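Local coordinates for putative pachytene checkpoint protein 2 (Caenorhabditis elegans, PDB 4XGU) that is an AAA+ ATPase of the PCH2 subfamily that probably remodels partner proteins and is thought to act in chromosome recombination during meiosis, at residues Ser383-Ala386 with Ile387-Pro391; Met330-Ser333 with Ser334-Leu338; Leu372-Ile375 with Ala376-Ala379. One frame throughout, in Å; residues are numbered along the deposited sequence.

Contact 1 of 3, residues Ser383-Ala386 with Ile387-Pro391. With ADP (adenosine-5'-diphosphate), chain H.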
ATOM      1  N   SER B 383      34.487 -16.425   2.136  1.00 86.51           N
ATOM      2  CA  SER B 383      34.686 -15.047   1.701  1.00 79.78           C
ATOM      3  C   SER B 383      36.089 -14.568   2.043  1.00 83.60           C
ATOM      4  O   SER B 383      36.833 -15.257   2.741  1.00 92.80           O
ATOM      5  CB  SER B 383      33.651 -14.122   2.342  1.00 75.87           C
ATOM      6  OG  SER B 383      33.850 -14.032   3.743  1.00 78.10           O
ATOM      7  N   GLY B 384      36.442 -13.384   1.551  1.00 79.43           N
ATOM      8  CA  GLY B 384      37.741 -12.798   1.822  1.00 67.83           C
ATOM      9  C   GLY B 384      37.956 -12.567   3.302  1.00 70.80           C
ATOM     10  O   GLY B 384      39.034 -12.841   3.831  1.00 73.50           O
ATOM     11  N   ARG B 385      36.924 -12.070   3.977  1.00 74.96           N
ATOM     12  CA  ARG B 385      36.998 -11.848   5.415  1.00 75.11           C
ATOM     13  C   ARG B 385      37.169 -13.170   6.145  1.00 66.76           C
ATOM     14  O   ARG B 385      37.970 -13.272   7.068  1.00 75.46           O
ATOM     15  CB  ARG B 385      35.751 -11.122   5.923  1.00 78.43           C
ATOM     16  CG  ARG B 385      35.827 -10.725   7.391  1.00 81.34           C
ATOM     17  CD  ARG B 385      34.558 -10.020   7.844  1.00 89.44           C
ATOM     18  NE  ARG B 385      34.709  -9.425   9.170  1.00100.62           N
ATOM     19  CZ  ARG B 385      34.428 -10.051  10.309  1.00111.64           C
ATOM     20  NH1 ARG B 385      33.980 -11.299  10.290  1.00113.42           N
ATOM     21  NH2 ARG B 385      34.599  -9.431  11.468  1.00115.47           N
ATOM     22  N   ALA B 386      36.423 -14.183   5.711  1.00 66.43           N
ATOM     23  CA  ALA B 386      36.472 -15.507   6.327  1.00 65.81           C
ATOM     24  C   ALA B 386      37.862 -16.128   6.225  1.00 65.75           C
ATOM     25  O   ALA B 386      38.311 -16.813   7.144  1.00 70.16           O
ATOM     26  CB  ALA B 386      35.433 -16.425   5.691  1.00 63.31           C
ATOM     27  N   ILE B 387      38.539 -15.885   5.107  1.00 66.08           N
ATOM     28  CA  ILE B 387      39.894 -16.391   4.906  1.00 64.29           C
ATOM     29  C   ILE B 387      40.866 -15.703   5.860  1.00 63.93           C
ATOM     30  O   ILE B 387      41.816 -16.317   6.344  1.00 69.86           O
ATOM     31  CB  ILE B 387      40.357 -16.189   3.453  1.00 70.16           C
ATOM     32  CG1 ILE B 387      39.471 -16.994   2.502  1.00 74.85           C
ATOM     33  CG2 ILE B 387      41.804 -16.607   3.281  1.00 69.38           C
ATOM     34  CD1 ILE B 387      39.757 -16.735   1.042  1.00 80.09           C
ATOM     35  N   SER B 388      40.610 -14.428   6.137  1.00 63.71           N
ATOM     36  CA  SER B 388      41.406 -13.679   7.102  1.00 68.61           C
ATOM     37  C   SER B 388      41.169 -14.184   8.519  1.00 76.50           C
ATOM     38  O   SER B 388      42.031 -14.047   9.386  1.00 81.38           O
ATOM     39  CB  SER B 388      41.085 -12.187   7.023  1.00 70.02           C
ATOM     40  OG  SER B 388      41.452 -11.657   5.764  1.00 75.32           O
ATOM     41  N   MET B 389      39.990 -14.760   8.744  1.00 76.20           N
ATOM     42  CA  MET B 389      39.618 -15.295  10.052  1.00 71.12           C
ATOM     43  C   MET B 389      40.252 -16.660  10.300  1.00 67.12           C
ATOM     44  O   MET B 389      40.456 -17.055  11.442  1.00 71.65           O
ATOM     45  CB  MET B 389      38.094 -15.412  10.177  1.00 77.87           C
ATOM     46  CG  MET B 389      37.308 -14.126   9.946  1.00 80.27           C
ATOM     47  SD  MET B 389      36.911 -13.196  11.440  1.00105.37           S
ATOM     48  CE  MET B 389      38.426 -12.283  11.692  1.00 75.91           C
ATOM     49  N   LEU B 390      40.552 -17.380   9.224  1.00 64.95           N
ATOM     50  CA  LEU B 390      41.039 -18.757   9.322  1.00 65.25           C
ATOM     51  C   LEU B 390      42.284 -18.998  10.194  1.00 68.02           C
ATOM     52  O   LEU B 390      42.306 -19.968  10.953  1.00 77.89           O
ATOM     53  CB  LEU B 390      41.308 -19.309   7.919  1.00 69.83           C
ATOM     54  CG  LEU B 390      40.092 -19.849   7.168  1.00 67.01           C
ATOM     55  CD1 LEU B 390      40.524 -20.452   5.845  1.00 67.05           C
ATOM     56  CD2 LEU B 390      39.352 -20.875   8.015  1.00 66.60           C
ATOM     57  N   PRO B 391      43.327 -18.147  10.085  1.00 63.42           N
ATOM     58  CA  PRO B 391      44.554 -18.455  10.837  1.00 63.21           C
ATOM     59  C   PRO B 391      44.374 -18.609  12.350  1.00 67.96           C
ATOM     60  O   PRO B 391      44.984 -19.507  12.930  1.00 73.46           O
ATOM     61  CB  PRO B 391      45.451 -17.252  10.535  1.00 59.74           C
ATOM     62  CG  PRO B 391      45.010 -16.800   9.199  1.00 63.46           C
ATOM     63  CD  PRO B 391      43.522 -16.983   9.202  1.00 59.96           C
TER
HETATM   64  PB  ADP H 501      33.261  -5.133   3.102  1.00 65.44           P
HETATM   65  O1B ADP H 501      33.144  -6.000   1.874  1.00 63.91           O
HETATM   66  O2B ADP H 501      33.532  -3.679   2.798  1.00 74.04           O
HETATM   67  O3B ADP H 501      32.173  -5.356   4.129  1.00 69.42           O
HETATM   68  PA  ADP H 501      35.584  -4.685   4.649  1.00110.17           P
HETATM   69  O1A ADP H 501      36.263  -3.749   3.679  1.00111.19           O
HETATM   70  O2A ADP H 501      34.801  -4.132   5.817  1.00115.32           O
HETATM   71  O3A ADP H 501      34.614  -5.665   3.808  1.00 96.73           O
HETATM   72  O5' ADP H 501      36.724  -5.653   5.242  1.00 91.38           O
HETATM   73  C5' ADP H 501      36.644  -7.070   5.126  1.00 92.55           C
HETATM   74  C4' ADP H 501      37.855  -7.685   5.817  1.00 96.58           C
HETATM   75  O4' ADP H 501      38.197  -8.916   5.176  1.00 97.37           O
HETATM   76  C3' ADP H 501      39.067  -6.773   5.733  1.00103.57           C
HETATM   77  O3' ADP H 501      39.376  -6.240   7.023  1.00110.63           O
HETATM   78  C2' ADP H 501      40.204  -7.641   5.233  1.00101.32           C
HETATM   79  O2' ADP H 501      41.106  -7.923   6.308  1.00100.19           O
HETATM   80  C1' ADP H 501      39.561  -8.932   4.750  1.00 98.12           C
HETATM   81  N9  ADP H 501      39.568  -8.945   3.265  1.00 92.49           N
HETATM   82  C8  ADP H 501      38.470  -8.889   2.487  1.00 84.45           C
HETATM   83  N7  ADP H 501      38.792  -8.918   1.169  1.00 79.89           N
HETATM   84  C5  ADP H 501      40.130  -8.994   1.088  1.00 83.05           C
HETATM   85  C6  ADP H 501      41.123  -9.058  -0.007  1.00 83.11           C
HETATM   86  N6  ADP H 501      40.726  -9.047  -1.302  1.00 86.38           N
HETATM   87  N1  ADP H 501      42.428  -9.130   0.331  1.00 85.46           N
HETATM   88  C2  ADP H 501      42.826  -9.142   1.618  1.00 88.50           C
HETATM   89  N3  ADP H 501      41.981  -9.086   2.664  1.00 89.78           N
HETATM   90  C4  ADP H 501      40.641  -9.014   2.470  1.00 89.99           C

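Contact 2 of 3, residues Met330-Ser333 with Ser334-Leu338. With ADP (adenosine-5'-diphosphate), chain H.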
ATOM      1  N   MET B 330      45.867 -15.252  -0.489  1.00 73.51           N
ATOM      2  CA  MET B 330      45.528 -14.881   0.877  1.00 68.64           C
ATOM      3  C   MET B 330      46.070 -15.898   1.872  1.00 72.61           C
ATOM      4  O   MET B 330      46.640 -15.532   2.900  1.00 72.76           O
ATOM      5  CB  MET B 330      44.015 -14.753   1.037  1.00 67.33           C
ATOM      6  CG  MET B 330      43.383 -13.724   0.123  1.00 65.61           C
ATOM      7  SD  MET B 330      41.598 -13.682   0.325  1.00 80.32           S
ATOM      8  CE  MET B 330      41.152 -12.417  -0.858  1.00 98.71           C
ATOM      9  N   LEU B 331      45.886 -17.176   1.559  1.00 72.37           N
ATOM     10  CA  LEU B 331      46.357 -18.252   2.419  1.00 69.60           C
ATOM     11  C   LEU B 331      47.873 -18.224   2.553  1.00 77.61           C
ATOM     12  O   LEU B 331      48.409 -18.427   3.641  1.00 85.11           O
ATOM     13  CB  LEU B 331      45.902 -19.608   1.880  1.00 69.78           C
ATOM     14  CG  LEU B 331      44.393 -19.850   1.865  1.00 67.97           C
ATOM     15  CD1 LEU B 331      44.085 -21.259   1.389  1.00 72.53           C
ATOM     16  CD2 LEU B 331      43.805 -19.609   3.243  1.00 64.65           C
ATOM     17  N   LYS B 332      48.559 -17.967   1.444  1.00 77.70           N
ATOM     18  CA  LYS B 332      50.015 -17.882   1.449  1.00 73.99           C
ATOM     19  C   LYS B 332      50.477 -16.697   2.289  1.00 73.71           C
ATOM     20  O   LYS B 332      51.437 -16.801   3.048  1.00 82.44           O
ATOM     21  CB  LYS B 332      50.557 -17.767   0.021  1.00 77.34           C
ATOM     22  CG  LYS B 332      52.076 -17.808  -0.079  1.00 83.46           C
ATOM     23  CD  LYS B 332      52.648 -16.463  -0.505  1.00 88.34           C
ATOM     24  CE  LYS B 332      54.169 -16.505  -0.571  1.00 94.70           C
ATOM     25  NZ  LYS B 332      54.745 -15.201  -1.003  1.00101.24           N
ATOM     26  N   SER B 333      49.776 -15.576   2.156  1.00 76.83           N
ATOM     27  CA  SER B 333      50.098 -14.369   2.910  1.00 77.69           C
ATOM     28  C   SER B 333      49.887 -14.572   4.406  1.00 70.39           C
ATOM     29  O   SER B 333      50.618 -14.016   5.221  1.00 72.95           O
ATOM     30  CB  SER B 333      49.257 -13.193   2.422  1.00 86.57           C
ATOM     31  OG  SER B 333      49.408 -13.011   1.027  1.00101.47           O
ATOM     32  N   SER B 334      48.882 -15.367   4.759  1.00 72.14           N
ATOM     33  CA  SER B 334      48.610 -15.671   6.158  1.00 75.68           C
ATOM     34  C   SER B 334      49.744 -16.496   6.760  1.00 83.73           C
ATOM     35  O   SER B 334      50.233 -16.193   7.848  1.00 91.21           O
ATOM     36  CB  SER B 334      47.281 -16.418   6.303  1.00 72.74           C
ATOM     37  OG  SER B 334      46.192 -15.618   5.881  1.00 74.78           O
ATOM     38  N   ILE B 335      50.161 -17.534   6.042  1.00 79.81           N
ATOM     39  CA  ILE B 335      51.239 -18.404   6.498  1.00 75.96           C
ATOM     40  C   ILE B 335      52.550 -17.635   6.632  1.00 80.70           C
ATOM     41  O   ILE B 335      53.268 -17.786   7.619  1.00 85.04           O
ATOM     42  CB  ILE B 335      51.443 -19.592   5.540  1.00 69.87           C
ATOM     43  CG1 ILE B 335      50.162 -20.420   5.447  1.00 69.97           C
ATOM     44  CG2 ILE B 335      52.604 -20.462   5.994  1.00 66.84           C
ATOM     45  CD1 ILE B 335      50.243 -21.555   4.454  1.00 75.17           C
ATOM     46  N   MET B 336      52.854 -16.805   5.638  1.00 82.03           N
ATOM     47  CA  MET B 336      54.085 -16.019   5.654  1.00 82.68           C
ATOM     48  C   MET B 336      54.100 -15.030   6.814  1.00 81.77           C
ATOM     49  O   MET B 336      55.150 -14.773   7.405  1.00 81.47           O
ATOM     50  CB  MET B 336      54.267 -15.282   4.327  1.00 83.29           C
ATOM     51  CG  MET B 336      54.533 -16.203   3.150  1.00 84.11           C
ATOM     52  SD  MET B 336      55.813 -17.414   3.530  1.00 99.10           S
ATOM     53  CE  MET B 336      57.234 -16.344   3.758  1.00 75.68           C
ATOM     54  N   GLU B 337      52.933 -14.482   7.136  1.00 82.81           N
ATOM     55  CA  GLU B 337      52.798 -13.575   8.270  1.00 81.45           C
ATOM     56  C   GLU B 337      52.902 -14.339   9.581  1.00 83.52           C
ATOM     57  O   GLU B 337      53.451 -13.838  10.563  1.00 89.85           O
ATOM     58  CB  GLU B 337      51.470 -12.816   8.200  1.00 82.27           C
ATOM     59  CG  GLU B 337      51.117 -12.024   9.456  1.00 80.49           C
ATOM     60  CD  GLU B 337      52.028 -10.829   9.693  1.00 81.66           C
ATOM     61  OE1 GLU B 337      52.869 -10.520   8.820  1.00 85.18           O
ATOM     62  OE2 GLU B 337      51.898 -10.191  10.759  1.00 79.78           O
ATOM     63  N   LEU B 338      52.375 -15.558   9.593  1.00 78.29           N
ATOM     64  CA  LEU B 338      52.482 -16.419  10.763  1.00 72.84           C
ATOM     65  C   LEU B 338      53.931 -16.810  11.024  1.00 73.29           C
ATOM     66  O   LEU B 338      54.329 -17.036  12.168  1.00 84.32           O
ATOM     67  CB  LEU B 338      51.627 -17.674  10.589  1.00 70.70           C
ATOM     68  CG  LEU B 338      50.118 -17.527  10.778  1.00 71.53           C
ATOM     69  CD1 LEU B 338      49.422 -18.832  10.430  1.00 71.47           C
ATOM     70  CD2 LEU B 338      49.796 -17.107  12.204  1.00 70.52           C
TER
HETATM   71  PB  ADP H 501      33.261  -5.133   3.102  1.00 65.44           P
HETATM   72  O1B ADP H 501      33.144  -6.000   1.874  1.00 63.91           O
HETATM   73  O2B ADP H 501      33.532  -3.679   2.798  1.00 74.04           O
HETATM   74  O3B ADP H 501      32.173  -5.356   4.129  1.00 69.42           O
HETATM   75  PA  ADP H 501      35.584  -4.685   4.649  1.00110.17           P
HETATM   76  O1A ADP H 501      36.263  -3.749   3.679  1.00111.19           O
HETATM   77  O2A ADP H 501      34.801  -4.132   5.817  1.00115.32           O
HETATM   78  O3A ADP H 501      34.614  -5.665   3.808  1.00 96.73           O
HETATM   79  O5' ADP H 501      36.724  -5.653   5.242  1.00 91.38           O
HETATM   80  C5' ADP H 501      36.644  -7.070   5.126  1.00 92.55           C
HETATM   81  C4' ADP H 501      37.855  -7.685   5.817  1.00 96.58           C
HETATM   82  O4' ADP H 501      38.197  -8.916   5.176  1.00 97.37           O
HETATM   83  C3' ADP H 501      39.067  -6.773   5.733  1.00103.57           C
HETATM   84  O3' ADP H 501      39.376  -6.240   7.023  1.00110.63           O
HETATM   85  C2' ADP H 501      40.204  -7.641   5.233  1.00101.32           C
HETATM   86  O2' ADP H 501      41.106  -7.923   6.308  1.00100.19           O
HETATM   87  C1' ADP H 501      39.561  -8.932   4.750  1.00 98.12           C
HETATM   88  N9  ADP H 501      39.568  -8.945   3.265  1.00 92.49           N
HETATM   89  C8  ADP H 501      38.470  -8.889   2.487  1.00 84.45           C
HETATM   90  N7  ADP H 501      38.792  -8.918   1.169  1.00 79.89           N
HETATM   91  C5  ADP H 501      40.130  -8.994   1.088  1.00 83.05           C
HETATM   92  C6  ADP H 501      41.123  -9.058  -0.007  1.00 83.11           C
HETATM   93  N6  ADP H 501      40.726  -9.047  -1.302  1.00 86.38           N
HETATM   94  N1  ADP H 501      42.428  -9.130   0.331  1.00 85.46           N
HETATM   95  C2  ADP H 501      42.826  -9.142   1.618  1.00 88.50           C
HETATM   96  N3  ADP H 501      41.981  -9.086   2.664  1.00 89.78           N
HETATM   97  C4  ADP H 501      40.641  -9.014   2.470  1.00 89.99           C

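Contact 3 of 3, residues Leu372-Ile375 with Ala376-Ala379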
ATOM      1  N   LEU B 372      48.788 -26.434  -1.030  1.00 85.79           N
ATOM      2  CA  LEU B 372      48.117 -25.229  -0.555  1.00 82.43           C
ATOM      3  C   LEU B 372      47.071 -24.757  -1.558  1.00 86.03           C
ATOM      4  O   LEU B 372      46.003 -24.281  -1.175  1.00 89.26           O
ATOM      5  CB  LEU B 372      49.133 -24.117  -0.287  1.00 80.84           C
ATOM      6  CG  LEU B 372      48.568 -22.785   0.213  1.00 75.83           C
ATOM      7  CD1 LEU B 372      47.742 -22.994   1.471  1.00 69.85           C
ATOM      8  CD2 LEU B 372      49.688 -21.790   0.466  1.00 75.65           C
ATOM      9  N   PHE B 373      47.384 -24.893  -2.843  1.00 87.79           N
ATOM     10  CA  PHE B 373      46.437 -24.551  -3.897  1.00 87.23           C
ATOM     11  C   PHE B 373      45.218 -25.462  -3.837  1.00 92.95           C
ATOM     12  O   PHE B 373      44.093 -25.036  -4.112  1.00 90.12           O
ATOM     13  CB  PHE B 373      47.096 -24.649  -5.273  1.00 90.71           C
ATOM     14  CG  PHE B 373      46.216 -24.186  -6.400  1.00 95.98           C
ATOM     15  CD1 PHE B 373      45.389 -25.076  -7.067  1.00101.27           C
ATOM     16  CD2 PHE B 373      46.213 -22.859  -6.790  1.00 97.61           C
ATOM     17  CE1 PHE B 373      44.578 -24.647  -8.100  1.00105.03           C
ATOM     18  CE2 PHE B 373      45.408 -22.426  -7.823  1.00102.51           C
ATOM     19  CZ  PHE B 373      44.589 -23.319  -8.479  1.00105.15           C
ATOM     20  N   LYS B 374      45.455 -26.722  -3.482  1.00 97.69           N
ATOM     21  CA  LYS B 374      44.388 -27.707  -3.355  1.00 98.21           C
ATOM     22  C   LYS B 374      43.444 -27.305  -2.228  1.00 89.42           C
ATOM     23  O   LYS B 374      42.235 -27.525  -2.307  1.00 88.33           O
ATOM     24  CB  LYS B 374      44.975 -29.100  -3.104  1.00109.11           C
ATOM     25  CG  LYS B 374      44.068 -30.260  -3.497  1.00115.98           C
ATOM     26  CD  LYS B 374      43.256 -30.776  -2.319  1.00116.55           C
ATOM     27  CE  LYS B 374      42.490 -32.033  -2.696  1.00119.31           C
ATOM     28  NZ  LYS B 374      41.512 -31.776  -3.790  1.00121.65           N
ATOM     29  N   ILE B 375      44.006 -26.706  -1.181  1.00 84.46           N
ATOM     30  CA  ILE B 375      43.213 -26.184  -0.076  1.00 82.63           C
ATOM     31  C   ILE B 375      42.335 -25.039  -0.564  1.00 79.64           C
ATOM     32  O   ILE B 375      41.161 -24.943  -0.202  1.00 79.30           O
ATOM     33  CB  ILE B 375      44.104 -25.697   1.084  1.00 85.82           C
ATOM     34  CG1 ILE B 375      44.902 -26.864   1.669  1.00 84.64           C
ATOM     35  CG2 ILE B 375      43.267 -25.037   2.170  1.00 87.54           C
ATOM     36  CD1 ILE B 375      45.774 -26.476   2.839  1.00 84.39           C
ATOM     37  N   ALA B 376      42.912 -24.179  -1.399  1.00 80.77           N
ATOM     38  CA  ALA B 376      42.178 -23.066  -1.990  1.00 84.23           C
ATOM     39  C   ALA B 376      41.000 -23.569  -2.821  1.00 95.77           C
ATOM     40  O   ALA B 376      39.965 -22.907  -2.909  1.00 97.55           O
ATOM     41  CB  ALA B 376      43.106 -22.215  -2.840  1.00 82.39           C
ATOM     42  N   GLN B 377      41.167 -24.743  -3.424  1.00101.16           N
ATOM     43  CA  GLN B 377      40.093 -25.378  -4.182  1.00102.25           C
ATOM     44  C   GLN B 377      38.975 -25.856  -3.261  1.00100.62           C
ATOM     45  O   GLN B 377      37.812 -25.908  -3.658  1.00104.00           O
ATOM     46  CB  GLN B 377      40.628 -26.555  -5.001  1.00106.06           C
ATOM     47  CG  GLN B 377      41.191 -26.178  -6.362  1.00102.94           C
ATOM     48  CD  GLN B 377      41.536 -27.396  -7.197  1.00102.86           C
ATOM     49  OE1 GLN B 377      41.790 -28.477  -6.663  1.00104.04           O
ATOM     50  NE2 GLN B 377      41.538 -27.230  -8.513  1.00104.72           N
ATOM     51  N   GLU B 378      39.335 -26.209  -2.029  1.00 95.36           N
ATOM     52  CA  GLU B 378      38.353 -26.686  -1.064  1.00 94.90           C
ATOM     53  C   GLU B 378      37.654 -25.523  -0.370  1.00 91.34           C
ATOM     54  O   GLU B 378      36.616 -25.706   0.259  1.00 89.21           O
ATOM     55  CB  GLU B 378      39.009 -27.596  -0.019  1.00101.54           C
ATOM     56  CG  GLU B 378      39.889 -28.713  -0.578  1.00112.71           C
ATOM     57  CD  GLU B 378      39.106 -29.821  -1.263  1.00123.63           C
ATOM     58  OE1 GLU B 378      37.870 -29.699  -1.399  1.00128.89           O
ATOM     59  OE2 GLU B 378      39.731 -30.824  -1.669  1.00127.67           O
ATOM     60  N   ALA B 379      38.224 -24.329  -0.493  1.00 92.62           N
ATOM     61  CA  ALA B 379      37.707 -23.154   0.205  1.00 91.19           C
ATOM     62  C   ALA B 379      36.946 -22.218  -0.725  1.00 96.85           C
ATOM     63  O   ALA B 379      37.062 -21.000  -0.612  1.00106.97           O
ATOM     64  CB  ALA B 379      38.846 -22.404   0.878  1.00 87.26           C
TER

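Contact 1 of 3, residues Ser383-Ala386 with Ile387-Pro391
I387 N reaches back to S383 O at 3.0 Å and S388 N to G384 O at 3.2 Å, a regular helical start, whereas the backbone bonds from M389 N and L390 N to the preceding turn are weak and P391 brings a kink. S383 is the N-cap: its OG accepts from A386 N at 3.2 Å in a fairly straight bond (158°). The next two residues show how a capped helix start can meet a nucleotide. At G384 any CB would collide with N7 of the adenine. The backbone sets R385 CB 3.4 Å from ADP O4', and CG, opposite the residue's N (chi1 -174°), follows at 3.7 Å from that atom. Farther out on the extended chain, R385 NH1 lies 3.7 Å from M389 SD, the two side chains meeting at a slant after the methionine has bent at chi2 and chi3. S388 OG approaches the ribose, 3.5 Å from C1' of ADP, and makes a weak bond to G384 O. R385 also packs on D311 of a neighbouring subunit. Such a Gly-Arg pair at the capped start of a lid helix, set against ADP, is consistent with the sensor 2 element of AAA+ ATPases.

Contact 2 of 3, residues Met330-Ser333 with Ser334-Leu338
Helix 324-340 belongs to the helical lid beside the ADP pocket, and S334 folds back within it onto M330. The case illustrates how a serine can double a helical bond: M330 O accepts from S334 N at 2.9 Å and from S334 OG at 3.0 Å, the two donors coming from opposite faces of the carbonyl plane. The hydroxyl stands well above that plane, 37° out of it, and reaches the oxygen because OG lies beside the serine's own N (chi1 -63°). This buried hydroxyl therefore has its acceptor within the helix. The side chain of M330, extended beyond CG, reaches the nucleotide and lays its methyl over the adenine with CE 3.4 Å from N6 of ADP. Further round, I335 N bonds to L331 O at 3.1 Å, nearly straight at 164°, and M336 N to K332 O at 3.0 Å. K332, bent at chi2, slants across M336 so that its CE rests 3.8 Å from M336 CG, while its charged end continues to a salt bridge with D357. S333 OG is held by S329 O one turn earlier. E337 gives its carboxylate to R340, and OE2 also accepts from the backbone N of N165 of a neighbouring subunit. One helix thus presents a methionine to the base, the aliphatic L331 and I335 to the lid core and a glutamate to the next subunit, a division of faces that suits the lid of a hexameric AAA+ ATPase.

Contact 3 of 3, residues Leu372-Ile375 with Ala376-Ala379
F373 and Q377, one helical turn apart, bring a phenyl ring and a carboxamide together at a slant, their planes 50° apart. The touching is light: ring atom CE1 of F373 lies 4.0 Å from NE2 of Q377 and 4.1 Å from its CG, and the ring has a second partner in R365, which makes a cation-pi contact with it. The third flat group is the carboxylate of E378. K374 NZ meets OE2 of E378 at 2.9 Å, a hydrogen-bonded salt bridge in which NZ comes from above the carboxylate plane, 36° out of it. K374 gets there by bending at chi2 (-95°) and again at chi4, so that its CE too comes within 3.2 Å of OE2 of E378. An alanine in place of E378 would remove the carboxylate and is likely to leave the K374 ammonium without its mate and its chain free to swing. Along the backbone, the bonds A376 N to L372 O (3.1 Å) and Q377 N to F373 O (3.0 Å) are regular, while those from E378 N to the carbonyls of K374 and I375 are both weak. On the buried side, L372 and I375 pack on M409 of helix 405-420, and I375 also on L413. With a lysine-glutamate bridge spaced i to i+4 on its outer side and aliphatic residues within, this is the pattern of an amphipathic helix on the flank of a helical AAA+ lid.

In the fold
Followed from the N terminus, the three contacts come in series: contact 2 on helix 324-340, contact 3 on helix 367-378, then contact 1 at the start of helix 384-397. Each is a local turn, so none closes a long loop, and none nests within or crosses another. Their joining is lateral. L331 is the common member, its CD2 packing 3.6 Å from I387 CG2 of contact 1 and its CD1 3.9 Å from I375 CG2 of contact 3. Contacts 1 and 3 simply adjoin in sequence. Contacts 1 and 2 both touch ADP and a neighbouring subunit, whereas contact 3 lies farther from the nucleotide, within the same lid.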